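Local coordinates for probable acetyltransferase (Thermus thermophilus, PDB 3EXN), which binds acetyl coenzyme A and, as a member of the GCN5-related N-acetyltransferase family, probably transfers its acetyl group to an acceptor substrate, at residues Ser34-Ala37 and Glu42-Thr45; Arg51-Leu56 and Val74-Ala79; Phe65-Gly70 and Ser92-Arg97; Ala125-Tyr128 and Lys133-Ala136. One frame throughout, in Å; residues are numbered along the deposited sequence.

Contacts 1, 3 and 4 all touch the bound acetyl coenzyme A, and together they line much of the way from its pantetheine to its acetyl end; contact 2 does not touch the cofactor, the side chain of Asp78 being about 8 Å from it. Strand 72-81 of contact 2 runs between the two strands of contact 3, whose segments it joins through probable backbone hydrogen bonds such as Val74 N to Leu67 O, 2.7 Å, and Asp78 N to Leu93 O, 2.8 Å. Contact 4 starts from the next strand of the same sheet, its centre 16 Å from that of contact 3. Contact 1 reaches contact 3 where Tyr35 OH packs on Leu93 CD1 at 3.6 Å.

Contact 1: residues Ser34-Ala37 and Glu42-Thr45; sequences SYFA and ELPT. With ACO (acetyl coenzyme *a), chain C.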
loop_
_atom_site.group_PDB
_atom_site.type_symbol
_atom_site.label_atom_id
_atom_site.label_comp_id
_atom_site.label_asym_id
_atom_site.label_seq_id
_atom_site.Cartn_x
_atom_site.Cartn_y
_atom_site.Cartn_z
ATOM N N SER A 34 -2.029 2.035 -15.052
ATOM C CA SER A 34 -3.010 0.981 -15.237
ATOM C C SER A 34 -3.824 0.820 -13.957
ATOM O O SER A 34 -5.030 0.561 -14.018
ATOM C CB SER A 34 -2.383 -0.365 -15.694
ATOM O OG SER A 34 -1.667 -0.275 -16.933
ATOM N N TYR A 35 -3.204 1.054 -12.806
ATOM C CA TYR A 35 -3.947 0.980 -11.559
ATOM C C TYR A 35 -5.063 2.035 -11.452
ATOM O O TYR A 35 -6.186 1.717 -11.097
ATOM C CB TYR A 35 -3.016 1.104 -10.365
ATOM C CG TYR A 35 -3.765 1.205 -9.086
ATOM C CD1 TYR A 35 -4.540 0.128 -8.618
ATOM C CD2 TYR A 35 -3.735 2.366 -8.331
ATOM C CE1 TYR A 35 -5.280 0.244 -7.425
ATOM C CE2 TYR A 35 -4.461 2.473 -7.153
ATOM C CZ TYR A 35 -5.206 1.419 -6.703
ATOM O OH TYR A 35 -5.908 1.593 -5.524
ATOM N N PHE A 36 -4.750 3.284 -11.766
ATOM C CA PHE A 36 -5.733 4.366 -11.711
ATOM C C PHE A 36 -6.877 4.198 -12.717
ATOM O O PHE A 36 -8.028 4.424 -12.376
ATOM C CB PHE A 36 -5.041 5.729 -11.813
ATOM C CG PHE A 36 -4.177 6.004 -10.629
ATOM C CD1 PHE A 36 -4.715 6.519 -9.469
ATOM C CD2 PHE A 36 -2.838 5.651 -10.647
ATOM C CE1 PHE A 36 -3.928 6.710 -8.348
ATOM C CE2 PHE A 36 -2.073 5.852 -9.545
ATOM C CZ PHE A 36 -2.608 6.358 -8.390
ATOM N N ALA A 37 -6.560 3.710 -13.909
ATOM C CA ALA A 37 -7.581 3.411 -14.903
ATOM C C ALA A 37 -8.536 2.321 -14.413
ATOM O O ALA A 37 -9.773 2.475 -14.524
ATOM C CB ALA A 37 -6.938 3.024 -16.252
ATOM N N GLU A 42 -8.582 9.656 -12.649
ATOM C CA GLU A 42 -7.452 10.348 -13.266
ATOM C C GLU A 42 -6.178 10.102 -12.438
ATOM O O GLU A 42 -6.283 9.746 -11.287
ATOM C CB GLU A 42 -7.721 11.855 -13.259
ATOM C CG GLU A 42 -8.906 12.280 -14.083
ATOM C CD GLU A 42 -8.546 12.449 -15.517
ATOM O OE1 GLU A 42 -9.307 13.115 -16.264
ATOM O OE2 GLU A 42 -7.501 11.898 -15.895
ATOM N N LEU A 43 -4.995 10.252 -13.022
ATOM C CA LEU A 43 -3.746 10.205 -12.245
ATOM C C LEU A 43 -3.766 11.378 -11.258
ATOM O O LEU A 43 -4.301 12.463 -11.598
ATOM C CB LEU A 43 -2.519 10.323 -13.165
ATOM C CG LEU A 43 -2.208 9.135 -14.079
ATOM C CD1 LEU A 43 -1.090 9.504 -15.028
ATOM C CD2 LEU A 43 -1.846 7.888 -13.275
ATOM N N PRO A 44 -3.268 11.167 -10.020
ATOM C CA PRO A 44 -3.293 12.240 -9.019
ATOM C C PRO A 44 -2.451 13.445 -9.422
ATOM O O PRO A 44 -1.379 13.264 -10.044
ATOM C CB PRO A 44 -2.708 11.578 -7.749
ATOM C CG PRO A 44 -2.489 10.170 -8.056
ATOM C CD PRO A 44 -2.687 9.911 -9.498
ATOM N N THR A 45 -2.910 14.666 -9.106
ATOM C CA THR A 45 -2.100 15.884 -9.354
ATOM C C THR A 45 -1.024 16.007 -8.261
ATOM O O THR A 45 -1.182 15.415 -7.191
ATOM C CB THR A 45 -2.897 17.215 -9.310
ATOM O OG1 THR A 45 -3.602 17.337 -8.049
ATOM C CG2 THR A 45 -3.862 17.334 -10.517
HETATM O O5B ACO C . 3.594 -11.755 -6.291
HETATM P P1A ACO C . 4.609 -10.458 -6.413
HETATM O O1A ACO C . 5.458 -10.646 -7.670
HETATM O O2A ACO C . 5.144 -10.156 -5.022
HETATM O O3A ACO C . 3.495 -9.312 -6.733
HETATM P P2A ACO C . 3.847 -7.803 -7.107
HETATM O O4A ACO C . 3.409 -7.641 -8.566
HETATM O O5A ACO C . 5.288 -7.462 -6.815
HETATM O O6A ACO C . 2.797 -7.064 -6.075
HETATM C CBP ACO C . 0.600 -5.951 -6.290
HETATM C CCP ACO C . 1.372 -7.268 -6.091
HETATM C CDP ACO C . 0.903 -5.109 -5.065
HETATM C CEP ACO C . -0.907 -6.183 -6.355
HETATM C CAP ACO C . 1.089 -5.239 -7.581
HETATM O OAP ACO C . 0.807 -6.047 -8.754
HETATM C C9P ACO C . 0.426 -3.897 -7.824
HETATM O O9P ACO C . 0.916 -2.854 -7.415
HETATM N N8P ACO C . -0.701 -3.910 -8.531
HETATM C C7P ACO C . -1.417 -2.683 -8.930
HETATM C C6P ACO C . -1.932 -1.856 -7.752
HETATM C C5P ACO C . -2.858 -2.678 -6.869
HETATM O O5P ACO C . -3.737 -3.427 -7.347
HETATM N N4P ACO C . -2.652 -2.539 -5.550
HETATM C C3P ACO C . -3.466 -3.239 -4.581
HETATM C C2P ACO C . -4.659 -2.417 -4.161
HETATM S S1P ACO C . -5.658 -3.237 -2.911
HETATM C C ACO C . -4.666 -2.859 -1.592
HETATM O O ACO C . -3.657 -2.233 -1.782
HETATM C CH3 ACO C . -5.045 -3.303 -0.191
#
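Helical residues Ser34-Ala37 lie beside the irregular backbone of Glu42-Thr45, nearest at Phe36 and Leu43, whose CA atoms are 6.2 Å apart. Phe36 carries the contact. With CG anti to the carbonyl carbon (chi1 -66°), its ring is held out to the loop, and Pro44 CD sits over one face, 3.8 Å from the ring centroid and 19° off the normal: a CH-pi contact. Leu43 comes across at about a right angle and sets its CD2 methyl 3.6 Å from Phe36 CD2. This loop joins helix 33-38 to helix 46-57 in the GNAT fold, and Thr45 is the N-cap of the second helix, its OG1 accepting from Asp48 N. The opposite face of the Phe36 ring is covered by Tyr35 CD2. The Tyr35 ring in turn lines the cofactor pocket, with CD1 3.4 Å from C6P of acetyl coenzyme A, so two aromatic rings lie between Pro44 and the pantetheine. Leu43 also packs on His30 and Pro44 on Phe29, both of helix 22-30.

Contact 2: residues Arg51-Leu56 and Val74-Ala79; sequences RDLQTL and VGYLDA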
loop_
_atom_site.group_PDB
_atom_site.type_symbol
_atom_site.label_atom_id
_atom_site.label_comp_id
_atom_site.label_asym_id
_atom_site.label_seq_id
_atom_site.Cartn_x
_atom_site.Cartn_y
_atom_site.Cartn_z
ATOM N N ARG A 51 -1.468 17.378 -0.458
ATOM C CA ARG A 51 -2.565 17.414 0.498
ATOM C C ARG A 51 -2.689 16.071 1.261
ATOM O O ARG A 51 -2.832 16.041 2.480
ATOM C CB ARG A 51 -3.844 17.782 -0.236
ATOM C CG ARG A 51 -5.068 17.868 0.584
ATOM C CD ARG A 51 -6.206 18.371 -0.276
ATOM N NE ARG A 51 -5.864 19.644 -0.929
ATOM C CZ ARG A 51 -5.749 19.866 -2.248
ATOM N NH1 ARG A 51 -5.963 18.904 -3.152
ATOM N NH2 ARG A 51 -5.428 21.092 -2.672
ATOM N N ASP A 52 -2.619 14.967 0.539
ATOM C CA ASP A 52 -2.737 13.655 1.139
ATOM C C ASP A 52 -1.588 13.357 2.120
ATOM O O ASP A 52 -1.805 12.778 3.151
ATOM C CB ASP A 52 -2.858 12.612 0.027
ATOM C CG ASP A 52 -4.249 12.617 -0.639
ATOM O OD1 ASP A 52 -5.209 13.225 -0.086
ATOM O OD2 ASP A 52 -4.399 12.010 -1.711
ATOM N N LEU A 53 -0.364 13.752 1.779
ATOM C CA LEU A 53 0.762 13.604 2.696
ATOM C C LEU A 53 0.661 14.479 3.946
ATOM O O LEU A 53 1.041 14.054 5.032
ATOM C CB LEU A 53 2.090 13.810 1.965
ATOM C CG LEU A 53 2.449 12.743 0.930
ATOM C CD1 LEU A 53 3.670 13.153 0.169
ATOM C CD2 LEU A 53 2.605 11.308 1.573
ATOM N N GLN A 54 0.074 15.659 3.819
ATOM C CA GLN A 54 -0.118 16.553 4.989
ATOM C C GLN A 54 -1.103 15.945 5.981
ATOM O O GLN A 54 -0.913 16.017 7.219
ATOM C CB GLN A 54 -0.588 17.919 4.517
ATOM C CG GLN A 54 0.461 18.661 3.737
ATOM C CD GLN A 54 -0.031 19.955 3.094
ATOM O OE1 GLN A 54 -1.223 20.134 2.797
ATOM N NE2 GLN A 54 0.893 20.854 2.866
ATOM N N THR A 55 -2.134 15.335 5.423
ATOM C CA THR A 55 -3.141 14.641 6.191
ATOM C C THR A 55 -2.533 13.469 6.961
ATOM O O THR A 55 -2.823 13.300 8.137
ATOM C CB THR A 55 -4.347 14.167 5.311
ATOM O OG1 THR A 55 -4.996 15.307 4.713
ATOM C CG2 THR A 55 -5.324 13.448 6.173
ATOM N N LEU A 56 -1.707 12.642 6.320
ATOM C CA LEU A 56 -1.153 11.476 7.028
ATOM C C LEU A 56 -0.068 11.864 8.017
ATOM O O LEU A 56 0.100 11.191 9.047
ATOM C CB LEU A 56 -0.697 10.367 6.068
ATOM C CG LEU A 56 0.625 10.388 5.303
ATOM C CD1 LEU A 56 1.820 9.957 6.219
ATOM C CD2 LEU A 56 0.553 9.476 4.062
ATOM N N VAL A 74 10.181 2.623 -6.075
ATOM C CA VAL A 74 9.543 1.588 -6.869
ATOM C C VAL A 74 8.186 1.157 -6.313
ATOM O O VAL A 74 7.572 0.227 -6.816
ATOM C CB VAL A 74 10.440 0.292 -7.025
ATOM C CG1 VAL A 74 11.762 0.629 -7.687
ATOM C CG2 VAL A 74 10.664 -0.394 -5.672
ATOM N N GLY A 75 7.681 1.882 -5.333
ATOM C CA GLY A 75 6.328 1.589 -4.841
ATOM C C GLY A 75 5.986 2.401 -3.624
ATOM O O GLY A 75 6.751 3.295 -3.209
ATOM N N TYR A 76 4.849 2.051 -3.027
ATOM C CA TYR A 76 4.254 2.811 -1.930
ATOM C C TYR A 76 3.406 1.855 -1.104
ATOM O O TYR A 76 2.722 1.011 -1.670
ATOM C CB TYR A 76 3.391 3.936 -2.477
ATOM C CG TYR A 76 2.738 4.778 -1.424
ATOM C CD1 TYR A 76 3.499 5.570 -0.569
ATOM C CD2 TYR A 76 1.336 4.816 -1.298
ATOM C CE1 TYR A 76 2.898 6.381 0.416
ATOM C CE2 TYR A 76 0.736 5.614 -0.328
ATOM C CZ TYR A 76 1.528 6.392 0.543
ATOM O OH TYR A 76 0.906 7.179 1.508
ATOM N N LEU A 77 3.455 1.971 0.223
ATOM C CA LEU A 77 2.676 1.136 1.131
ATOM C C LEU A 77 2.066 2.059 2.192
ATOM O O LEU A 77 2.765 2.887 2.762
ATOM C CB LEU A 77 3.540 0.028 1.765
ATOM C CG LEU A 77 2.919 -0.989 2.759
ATOM C CD1 LEU A 77 3.703 -2.313 2.773
ATOM C CD2 LEU A 77 2.799 -0.388 4.205
ATOM N N ASP A 78 0.756 1.925 2.430
ATOM C CA ASP A 78 0.035 2.869 3.347
ATOM C C ASP A 78 -0.867 2.024 4.194
ATOM O O ASP A 78 -1.696 1.306 3.660
ATOM C CB ASP A 78 -0.765 3.923 2.520
ATOM C CG ASP A 78 -1.241 5.144 3.344
ATOM O OD1 ASP A 78 -1.475 5.045 4.589
ATOM O OD2 ASP A 78 -1.402 6.227 2.737
ATOM N N ALA A 79 -0.686 2.099 5.499
ATOM C CA ALA A 79 -1.505 1.379 6.483
ATOM C C ALA A 79 -1.900 2.297 7.652
ATOM O O ALA A 79 -1.302 3.365 7.890
ATOM C CB ALA A 79 -0.748 0.155 6.960
#
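Leu56 of helix 46-57 meets Tyr76 of strand 72-81, the two side chains coming from opposite directions until Leu56 CD2 is 3.5 Å from Tyr76 OH. The same methyl lies 4.0 Å from Asp78 OD2, and it is here that the contact is close. Leu56 CG is lodged between the backbone N and the carbonyl carbon (chi1 79°), a less usual choice in a helix, and from there CD2 extends to the strand. Tyr76 OH also donates to Asp78 OD2 at 2.8 Å, approaching from above the carboxylate plane, 52° out of it. In the GNAT sheet this strand lies between 62-69 and 89-96, and the axes of segments 51-56 and 74-79 pass 12.2 Å apart at 43°, a gap bridged by side chains. Arg62 of strand 62-69 forms a salt bridge to Asp78 OD2, so this oxygen is gripped by both a hydroxyl and a guanidinium. One turn back the packing is looser: Leu53 CD2 comes no nearer than 4.5 Å to Tyr76 OH, and the Leu53 side chain also touches Ala22 and Leu25 of helix 22-30. On the solvent side of the helix, Thr55 OG1 bonds back to Arg51 O, 3.2 Å away.

Contact 3: residues Phe65-Gly70 and Ser92-Arg97; sequences FLLFLG and SLLLIR. With ACO (acetyl coenzyme *a), chain C.
Strand 89-96 is the cofactor-binding strand of the GNAT fold, and its Leu94 and Ile96 side chains meet Leu67 of strand 62-69, two places away in the sheet. The axes of segments 65-69 and 92-96 come within 8.9 Å at 24°, with strand 72-81 between them. A single methyl makes the contact: Leu67 CD1 lies 4.0 Å from Ile96 CD1 and 4.1 Å from Leu94 CD1, and Leu67 crosses both side chains at about a right angle. Ala109 of helix 105-115 packs on Leu67 and Leu94. The backbone of the strand meanwhile grips acetyl coenzyme A. Ile96 N donates to O9P in a nearly straight bond (2.8 Å, 172°), Leu94 O accepts from N4P at 2.7 Å, and Leu94 N donates to the acetyl oxygen O at 2.8 Å. The pantetheine thus bonds to this backbone much as a neighbouring strand would, as is usual in GNAT enzymes, while the bond from Leu94 N, if kept during reaction, would be expected to polarise the thioester carbonyl and make its carbon more open to attack.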
loop_
_atom_site.group_PDB
_atom_site.type_symbol
_atom_site.label_atom_id
_atom_site.label_comp_id
_atom_site.label_asym_id
_atom_site.label_seq_id
_atom_site.Cartn_x
_atom_site.Cartn_y
_atom_site.Cartn_z
ATOM N N PHE A 65 4.990 4.429 3.613
ATOM C CA PHE A 65 6.381 4.279 3.168
ATOM C C PHE A 65 6.508 4.403 1.673
ATOM O O PHE A 65 5.717 3.800 0.916
ATOM C CB PHE A 65 6.900 2.884 3.536
ATOM C CG PHE A 65 6.717 2.533 4.962
ATOM C CD1 PHE A 65 7.726 2.796 5.909
ATOM C CD2 PHE A 65 5.522 1.949 5.371
ATOM C CE1 PHE A 65 7.541 2.460 7.257
ATOM C CE2 PHE A 65 5.327 1.617 6.715
ATOM C CZ PHE A 65 6.331 1.903 7.662
ATOM N N LEU A 66 7.525 5.139 1.216
ATOM C CA LEU A 66 8.053 4.895 -0.112
ATOM C C LEU A 66 8.920 3.615 -0.127
ATOM O O LEU A 66 9.678 3.360 0.817
ATOM C CB LEU A 66 8.872 6.088 -0.592
ATOM C CG LEU A 66 8.148 7.142 -1.403
ATOM C CD1 LEU A 66 9.156 8.272 -1.598
ATOM C CD2 LEU A 66 7.624 6.648 -2.783
ATOM N N LEU A 67 8.796 2.823 -1.180
ATOM C CA LEU A 67 9.528 1.546 -1.352
ATOM C C LEU A 67 10.676 1.761 -2.291
ATOM O O LEU A 67 10.488 2.254 -3.405
ATOM C CB LEU A 67 8.576 0.428 -1.806
ATOM C CG LEU A 67 7.300 0.231 -0.989
ATOM C CD1 LEU A 67 6.445 -0.905 -1.574
ATOM C CD2 LEU A 67 7.591 -0.038 0.471
ATOM N N PHE A 68 11.893 1.491 -1.799
ATOM C CA PHE A 68 13.103 1.838 -2.535
ATOM C C PHE A 68 13.899 0.606 -2.888
ATOM O O PHE A 68 14.096 -0.272 -2.068
ATOM C CB PHE A 68 14.010 2.807 -1.749
ATOM C CG PHE A 68 13.599 4.275 -1.857
ATOM C CD1 PHE A 68 13.986 5.068 -2.941
ATOM C CD2 PHE A 68 12.857 4.863 -0.838
ATOM C CE1 PHE A 68 13.617 6.424 -3.027
ATOM C CE2 PHE A 68 12.498 6.258 -0.884
ATOM C CZ PHE A 68 12.850 7.023 -1.982
ATOM N N LEU A 69 14.407 0.594 -4.103
ATOM C CA LEU A 69 15.541 -0.315 -4.441
ATOM C C LEU A 69 16.739 0.598 -4.666
ATOM O O LEU A 69 16.855 1.253 -5.713
ATOM C CB LEU A 69 15.234 -1.161 -5.670
ATOM C CG LEU A 69 14.269 -2.344 -5.504
ATOM C CD1 LEU A 69 13.991 -2.996 -6.842
ATOM C CD2 LEU A 69 14.742 -3.378 -4.472
ATOM N N GLY A 70 17.629 0.649 -3.679
ATOM C CA GLY A 70 18.724 1.628 -3.685
ATOM C C GLY A 70 18.116 3.021 -3.652
ATOM O O GLY A 70 17.349 3.315 -2.746
ATOM N N SER A 92 -4.384 -0.035 3.427
ATOM C CA SER A 92 -5.269 0.646 2.455
ATOM C C SER A 92 -4.714 0.736 1.048
ATOM O O SER A 92 -5.476 0.875 0.107
ATOM C CB SER A 92 -5.636 2.071 2.952
ATOM O OG SER A 92 -4.504 2.935 3.001
ATOM N N LEU A 93 -3.400 0.648 0.905
ATOM C CA LEU A 93 -2.773 0.671 -0.416
ATOM C C LEU A 93 -1.383 0.019 -0.389
ATOM O O LEU A 93 -0.502 0.394 0.416
ATOM C CB LEU A 93 -2.677 2.116 -0.940
ATOM C CG LEU A 93 -2.192 2.299 -2.368
ATOM C CD1 LEU A 93 -3.046 1.482 -3.352
ATOM C CD2 LEU A 93 -2.190 3.799 -2.696
ATOM N N LEU A 94 -1.200 -0.951 -1.291
ATOM C CA LEU A 94 0.125 -1.473 -1.643
ATOM C C LEU A 94 0.258 -1.380 -3.182
ATOM O O LEU A 94 -0.516 -1.950 -3.928
ATOM C CB LEU A 94 0.268 -2.924 -1.183
ATOM C CG LEU A 94 1.556 -3.660 -1.584
ATOM C CD1 LEU A 94 2.910 -2.963 -1.178
ATOM C CD2 LEU A 94 1.534 -5.109 -1.042
ATOM N N LEU A 95 1.207 -0.592 -3.630
ATOM C CA LEU A 95 1.405 -0.369 -5.036
ATOM C C LEU A 95 2.891 -0.616 -5.404
ATOM O O LEU A 95 3.778 -0.047 -4.798
ATOM C CB LEU A 95 0.966 1.066 -5.389
ATOM C CG LEU A 95 1.226 1.533 -6.835
ATOM C CD1 LEU A 95 0.625 0.549 -7.826
ATOM C CD2 LEU A 95 0.607 2.934 -7.055
ATOM N N ILE A 96 3.135 -1.468 -6.387
ATOM C CA ILE A 96 4.472 -1.605 -6.996
ATOM C C ILE A 96 4.397 -0.946 -8.358
ATOM O O ILE A 96 3.466 -1.188 -9.157
ATOM C CB ILE A 96 4.899 -3.104 -7.119
ATOM C CG1 ILE A 96 4.876 -3.831 -5.768
ATOM C CG2 ILE A 96 6.264 -3.238 -7.834
ATOM C CD1 ILE A 96 5.849 -3.217 -4.731
ATOM N N ARG A 97 5.374 -0.078 -8.633
ATOM C CA ARG A 97 5.464 0.645 -9.884
ATOM C C ARG A 97 5.408 -0.361 -11.036
ATOM O O ARG A 97 6.025 -1.437 -10.976
ATOM C CB ARG A 97 6.794 1.417 -9.923
ATOM C CG ARG A 97 6.751 2.767 -10.539
ATOM C CD ARG A 97 8.108 3.441 -10.411
ATOM N NE ARG A 97 9.086 2.924 -11.377
ATOM C CZ ARG A 97 10.364 3.301 -11.427
ATOM N NH1 ARG A 97 10.850 4.189 -10.559
ATOM N NH2 ARG A 97 11.159 2.821 -12.384
HETATM O O5B ACO C . 3.594 -11.755 -6.291
HETATM P P1A ACO C . 4.609 -10.458 -6.413
HETATM O O1A ACO C . 5.458 -10.646 -7.670
HETATM O O2A ACO C . 5.144 -10.156 -5.022
HETATM O O3A ACO C . 3.495 -9.312 -6.733
HETATM P P2A ACO C . 3.847 -7.803 -7.107
HETATM O O4A ACO C . 3.409 -7.641 -8.566
HETATM O O5A ACO C . 5.288 -7.462 -6.815
HETATM O O6A ACO C . 2.797 -7.064 -6.075
HETATM C CBP ACO C . 0.600 -5.951 -6.290
HETATM C CCP ACO C . 1.372 -7.268 -6.091
HETATM C CDP ACO C . 0.903 -5.109 -5.065
HETATM C CEP ACO C . -0.907 -6.183 -6.355
HETATM C CAP ACO C . 1.089 -5.239 -7.581
HETATM O OAP ACO C . 0.807 -6.047 -8.754
HETATM C C9P ACO C . 0.426 -3.897 -7.824
HETATM O O9P ACO C . 0.916 -2.854 -7.415
HETATM N N8P ACO C . -0.701 -3.910 -8.531
HETATM C C7P ACO C . -1.417 -2.683 -8.930
HETATM C C6P ACO C . -1.932 -1.856 -7.752
HETATM C C5P ACO C . -2.858 -2.678 -6.869
HETATM O O5P ACO C . -3.737 -3.427 -7.347
HETATM N N4P ACO C . -2.652 -2.539 -5.550
HETATM C C3P ACO C . -3.466 -3.239 -4.581
HETATM C C2P ACO C . -4.659 -2.417 -4.161
HETATM S S1P ACO C . -5.658 -3.237 -2.911
HETATM C C ACO C . -4.666 -2.859 -1.592
HETATM O O ACO C . -3.657 -2.233 -1.782
HETATM C CH3 ACO C . -5.045 -3.303 -0.191
#

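Contact 4: residues Ala125-Tyr128 and Lys133-Ala136; sequences AVVY and KAKA. With ACO (acetyl coenzyme *a), chain C.
Val127 projects from strand 122-128 to Ala134 and Lys135 of helix 132-140, a strand-to-helix packing on the acetyl coenzyme A side of the GNAT fold. Its two methyls divide the work. CG1, anti to the backbone N (chi1 178°), is directed to the helix, where it sits 4.2 Å from Ala134 CB and 4.1 Å from Lys135 CG; CG2 instead approaches the thioester sulfur S1P of the cofactor, 4.0 Å away. Lys135 crosses Val127 at a slant, giving it only the start of its extended chain, while its amino group goes on to a weak hydrogen bond with Thr154 OG1 of strand 153-159. Ala134 also faces two ways, its CB lying 3.7 Å from O5P of the pantetheine. Its backbone N is bonded to OD1 of Asn131, whose ND2 binds the cofactor. Beside it the end of the extended Lys133 chain reaches the pantetheine, CE 3.3 Å from the hydroxyl oxygen OAP, and NZ is hydrogen-bonded to Gln101 OE1. At the acetyl end, Val126 O comes within 3.1 Å of the methyl carbon CH3.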
loop_
_atom_site.group_PDB
_atom_site.type_symbol
_atom_site.label_atom_id
_atom_site.label_comp_id
_atom_site.label_asym_id
_atom_site.label_seq_id
_atom_site.Cartn_x
_atom_site.Cartn_y
_atom_site.Cartn_z
ATOM N N ALA A 125 -6.744 -6.004 4.910
ATOM C CA ALA A 125 -6.450 -5.376 3.594
ATOM C C ALA A 125 -7.805 -5.071 2.943
ATOM O O ALA A 125 -8.702 -5.922 2.964
ATOM C CB ALA A 125 -5.649 -6.342 2.751
ATOM N N VAL A 126 -7.958 -3.847 2.387
ATOM C CA VAL A 126 -9.207 -3.414 1.728
ATOM C C VAL A 126 -8.913 -3.175 0.251
ATOM O O VAL A 126 -7.975 -2.452 -0.071
ATOM C CB VAL A 126 -9.864 -2.202 2.361
ATOM C CG1 VAL A 126 -8.870 -1.002 2.511
ATOM C CG2 VAL A 126 -11.163 -1.827 1.569
ATOM N N VAL A 127 -9.662 -3.867 -0.620
ATOM C CA VAL A 127 -9.441 -3.797 -2.055
ATOM C C VAL A 127 -10.549 -2.948 -2.679
ATOM O O VAL A 127 -11.718 -3.140 -2.360
ATOM C CB VAL A 127 -9.429 -5.179 -2.708
ATOM C CG1 VAL A 127 -9.231 -5.022 -4.241
ATOM C CG2 VAL A 127 -8.347 -6.071 -2.064
ATOM N N TYR A 128 -10.158 -2.004 -3.564
ATOM C CA TYR A 128 -11.087 -1.034 -4.120
ATOM C C TYR A 128 -11.429 -1.421 -5.544
ATOM O O TYR A 128 -10.534 -1.702 -6.359
ATOM C CB TYR A 128 -10.452 0.364 -4.109
ATOM C CG TYR A 128 -10.244 0.884 -2.688
ATOM C CD1 TYR A 128 -11.254 1.578 -2.048
ATOM C CD2 TYR A 128 -9.057 0.647 -1.981
ATOM C CE1 TYR A 128 -11.100 2.056 -0.740
ATOM C CE2 TYR A 128 -8.889 1.125 -0.655
ATOM C CZ TYR A 128 -9.926 1.836 -0.055
ATOM O OH TYR A 128 -9.824 2.337 1.233
ATOM N N LYS A 133 -7.219 -9.380 -9.756
ATOM C CA LYS A 133 -5.758 -9.576 -9.628
ATOM C C LYS A 133 -5.184 -9.265 -8.245
ATOM O O LYS A 133 -4.288 -9.993 -7.746
ATOM C CB LYS A 133 -5.028 -8.708 -10.647
ATOM C CG LYS A 133 -3.607 -8.225 -10.215
ATOM C CD LYS A 133 -3.069 -7.206 -11.239
ATOM C CE LYS A 133 -1.751 -6.543 -10.838
ATOM N NZ LYS A 133 -0.959 -6.082 -12.039
ATOM N N ALA A 134 -5.630 -8.153 -7.654
ATOM C CA ALA A 134 -5.218 -7.787 -6.294
ATOM C C ALA A 134 -5.815 -8.773 -5.291
ATOM O O ALA A 134 -5.159 -9.187 -4.346
ATOM C CB ALA A 134 -5.644 -6.315 -5.944
ATOM N N LYS A 135 -7.078 -9.142 -5.499
ATOM C CA LYS A 135 -7.722 -10.132 -4.622
ATOM C C LYS A 135 -6.988 -11.474 -4.661
ATOM O O LYS A 135 -6.739 -12.114 -3.608
ATOM C CB LYS A 135 -9.195 -10.290 -5.018
ATOM C CG LYS A 135 -9.990 -8.981 -4.946
ATOM C CD LYS A 135 -11.458 -9.239 -5.373
ATOM C CE LYS A 135 -12.336 -8.023 -5.100
ATOM N NZ LYS A 135 -13.729 -8.206 -5.631
ATOM N N ALA A 136 -6.605 -11.915 -5.847
ATOM C CA ALA A 136 -5.813 -13.163 -5.982
ATOM C C ALA A 136 -4.444 -13.053 -5.244
ATOM O O ALA A 136 -4.012 -13.999 -4.555
ATOM C CB ALA A 136 -5.621 -13.513 -7.476
HETATM O O5B ACO C . 3.594 -11.755 -6.291
HETATM P P1A ACO C . 4.609 -10.458 -6.413
HETATM O O1A ACO C . 5.458 -10.646 -7.670
HETATM O O2A ACO C . 5.144 -10.156 -5.022
HETATM O O3A ACO C . 3.495 -9.312 -6.733
HETATM P P2A ACO C . 3.847 -7.803 -7.107
HETATM O O4A ACO C . 3.409 -7.641 -8.566
HETATM O O5A ACO C . 5.288 -7.462 -6.815
HETATM O O6A ACO C . 2.797 -7.064 -6.075
HETATM C CBP ACO C . 0.600 -5.951 -6.290
HETATM C CCP ACO C . 1.372 -7.268 -6.091
HETATM C CDP ACO C . 0.903 -5.109 -5.065
HETATM C CEP ACO C . -0.907 -6.183 -6.355
HETATM C CAP ACO C . 1.089 -5.239 -7.581
HETATM O OAP ACO C . 0.807 -6.047 -8.754
HETATM C C9P ACO C . 0.426 -3.897 -7.824
HETATM O O9P ACO C . 0.916 -2.854 -7.415
HETATM N N8P ACO C . -0.701 -3.910 -8.531
HETATM C C7P ACO C . -1.417 -2.683 -8.930
HETATM C C6P ACO C . -1.932 -1.856 -7.752
HETATM C C5P ACO C . -2.858 -2.678 -6.869
HETATM O O5P ACO C . -3.737 -3.427 -7.347
HETATM N N4P ACO C . -2.652 -2.539 -5.550
HETATM C C3P ACO C . -3.466 -3.239 -4.581
HETATM C C2P ACO C . -4.659 -2.417 -4.161
HETATM S S1P ACO C . -5.658 -3.237 -2.911
HETATM C C ACO C . -4.666 -2.859 -1.592
HETATM O O ACO C . -3.657 -2.233 -1.782
HETATM C CH3 ACO C . -5.045 -3.303 -0.191
#